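Local atomic coordinates of octaprenyl-diphosphate synthase (Roseobacter denitrificans, PDB entry 4JXN), a protein that probably makes all-trans-octaprenyl diphosphate, the precursor of quinone side chains, by adding five isopentenyl units to farnesyl diphosphate with the help of magnesium. Residues 79-84 with 130-135. Sequence-based numbering, arbitrary orientation.
Sequences LAATVE and FQLMVE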
loop_
_atom_site.group_PDB
_atom_site.type_symbol
_atom_site.label_atom_id
_atom_site.label_comp_id
_atom_site.label_asym_id
_atom_site.label_seq_id
_atom_site.Cartn_x
_atom_site.Cartn_y
_atom_site.Cartn_z
ATOM N N LEU A 79 0.627 -16.569 -6.131
ATOM C CA LEU A 79 1.741 -16.041 -5.361
ATOM C C LEU A 79 2.792 -15.353 -6.223
ATOM O O LEU A 79 3.369 -14.359 -5.812
ATOM C CB LEU A 79 2.374 -17.158 -4.534
ATOM C CG LEU A 79 1.442 -17.709 -3.460
ATOM C CD1 LEU A 79 2.098 -18.878 -2.732
ATOM C CD2 LEU A 79 1.048 -16.581 -2.513
ATOM N N ALA A 80 3.054 -15.893 -7.407
ATOM C CA ALA A 80 4.026 -15.273 -8.288
ATOM C C ALA A 80 3.464 -13.967 -8.856
ATOM O O ALA A 80 4.200 -13.004 -9.030
ATOM C CB ALA A 80 4.434 -16.228 -9.397
ATOM N N ALA A 81 2.159 -13.926 -9.123
ATOM C CA ALA A 81 1.499 -12.669 -9.532
ATOM C C ALA A 81 1.605 -11.584 -8.445
ATOM O O ALA A 81 2.039 -10.437 -8.702
ATOM C CB ALA A 81 0.040 -12.929 -9.893
ATOM N N THR A 82 1.211 -11.956 -7.229
ATOM C CA THR A 82 1.393 -11.104 -6.038
ATOM C C THR A 82 2.795 -10.519 -5.978
ATOM O O THR A 82 2.981 -9.313 -5.764
ATOM C CB THR A 82 1.163 -11.927 -4.763
ATOM O OG1 THR A 82 -0.141 -12.525 -4.809
ATOM C CG2 THR A 82 1.294 -11.077 -3.512
ATOM N N VAL A 83 3.786 -11.384 -6.171
ATOM C CA VAL A 83 5.180 -10.962 -6.141
ATOM C C VAL A 83 5.431 -9.836 -7.155
ATOM O O VAL A 83 6.061 -8.829 -6.814
ATOM C CB VAL A 83 6.135 -12.161 -6.359
ATOM C CG1 VAL A 83 7.538 -11.685 -6.708
ATOM C CG2 VAL A 83 6.164 -13.055 -5.119
ATOM N N GLU A 84 4.949 -9.991 -8.391
ATOM C CA GLU A 84 5.163 -8.932 -9.389
ATOM C C GLU A 84 4.343 -7.689 -9.059
ATOM O O GLU A 84 4.868 -6.568 -9.127
ATOM C CB GLU A 84 4.918 -9.395 -10.840
ATOM C CG GLU A 84 6.215 -9.608 -11.624
ATOM C CD GLU A 84 7.208 -8.441 -11.534
ATOM O OE1 GLU A 84 8.427 -8.662 -11.285
ATOM O OE2 GLU A 84 6.778 -7.284 -11.716
ATOM N N PHE A 130 -2.961 -8.430 -2.494
ATOM C CA PHE A 130 -3.445 -8.902 -1.204
ATOM C C PHE A 130 -4.622 -9.862 -1.391
ATOM O O PHE A 130 -4.703 -10.927 -0.751
ATOM C CB PHE A 130 -3.803 -7.653 -0.369
ATOM C CG PHE A 130 -4.358 -7.935 0.993
ATOM C CD1 PHE A 130 -4.025 -9.085 1.696
ATOM C CD2 PHE A 130 -5.199 -7.005 1.591
ATOM C CE1 PHE A 130 -4.548 -9.312 2.955
ATOM C CE2 PHE A 130 -5.717 -7.225 2.854
ATOM C CZ PHE A 130 -5.391 -8.382 3.535
ATOM N N GLN A 131 -5.517 -9.480 -2.292
ATOM C CA GLN A 131 -6.607 -10.337 -2.747
ATOM C C GLN A 131 -6.129 -11.698 -3.238
ATOM O O GLN A 131 -6.726 -12.721 -2.893
ATOM C CB GLN A 131 -7.368 -9.650 -3.881
ATOM C CG GLN A 131 -8.252 -8.506 -3.427
ATOM C CD GLN A 131 -9.028 -7.883 -4.573
ATOM O OE1 GLN A 131 -8.448 -7.421 -5.567
ATOM N NE2 GLN A 131 -10.349 -7.866 -4.438
ATOM N N LEU A 132 -5.079 -11.695 -4.064
ATOM C CA LEU A 132 -4.479 -12.941 -4.595
ATOM C C LEU A 132 -3.918 -13.878 -3.512
ATOM O O LEU A 132 -4.174 -15.085 -3.545
ATOM C CB LEU A 132 -3.382 -12.629 -5.632
ATOM C CG LEU A 132 -3.896 -12.208 -7.013
ATOM C CD1 LEU A 132 -2.851 -11.445 -7.818
ATOM C CD2 LEU A 132 -4.373 -13.428 -7.781
ATOM N N MET A 133 -3.169 -13.338 -2.549
ATOM C CA MET A 133 -2.614 -14.199 -1.484
ATOM C C MET A 133 -3.726 -14.770 -0.605
ATOM O O MET A 133 -3.656 -15.923 -0.172
ATOM C CB MET A 133 -1.602 -13.481 -0.574
ATOM C CG MET A 133 -1.130 -12.103 -1.005
ATOM S SD MET A 133 0.017 -11.396 0.203
ATOM C CE MET A 133 0.005 -9.662 -0.274
ATOM N N VAL A 134 -4.735 -13.954 -0.309
ATOM C CA VAL A 134 -5.836 -14.395 0.557
ATOM C C VAL A 134 -6.561 -15.575 -0.078
ATOM O O VAL A 134 -6.930 -16.536 0.606
ATOM C CB VAL A 134 -6.850 -13.254 0.846
ATOM C CG1 VAL A 134 -8.145 -13.801 1.449
ATOM C CG2 VAL A 134 -6.235 -12.223 1.779
ATOM N N GLU A 135 -6.755 -15.499 -1.392
ATOM C CA GLU A 135 -7.404 -16.583 -2.123
ATOM C C GLU A 135 -6.688 -17.935 -2.010
ATOM O O GLU A 135 -7.300 -18.969 -2.271
ATOM C CB GLU A 135 -7.575 -16.198 -3.593
ATOM C CG GLU A 135 -8.627 -15.119 -3.817
ATOM C CD GLU A 135 -8.412 -14.333 -5.096
ATOM O OE1 GLU A 135 -8.693 -13.116 -5.100
ATOM O OE2 GLU A 135 -7.962 -14.926 -6.100
#
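Thr82 OG1 lies against Leu132 CB at 3.3 Å, a close approach of a hydroxyl to a methylene, while its hydrogen bonding is done elsewhere: it bonds to the carbonyl O of Asn78, one turn back in its own helix, and has a weak second bond to the carbonyl O of Ser129. The latter belongs to the partner helix, so this buried hydroxyl sits in the seam with a carbonyl from each helix beside it. The side chains of Thr82 and Leu132 pass each other in opposite directions, Leu132 having its CG anti to its own carbonyl carbon (chi1 -77°). Together with a chi2 of 159°, this brings CD1 of Leu132 to 3.9 Å from Ala81 CB. The other branch of Thr82, CG2, stands anti to the backbone N and meets Met133 roughly at a right angle, with CG at 3.6 Å and both SD and CE slightly farther along the extended thioether chain. A serine in place of Thr82 would keep the hydroxyl but lose the CG2 methyl, and would probably open a gap beside Met133 and free its thioether to shift.

Helices 75-94 and 116-134 belong to the all-helical prenyl synthase fold, and here they run nearly antiparallel, their local axes 8.6 Å apart at 158°. The small side chains of Ala81 and Thr82, both directed at the neighbouring helix, are consistent with this spacing. Leu79, although its CB points away, brings CD2 to 4.5 Å from Met133 CA, a loose touch. Leu145 of helix 139-162 packs on both Thr82 and Met133, while Leu29 and Arg33 of helix 9-34 touch Leu132. Met133 also packs on Phe130 of the second subunit, so helix 116-134 borders the dimer interface.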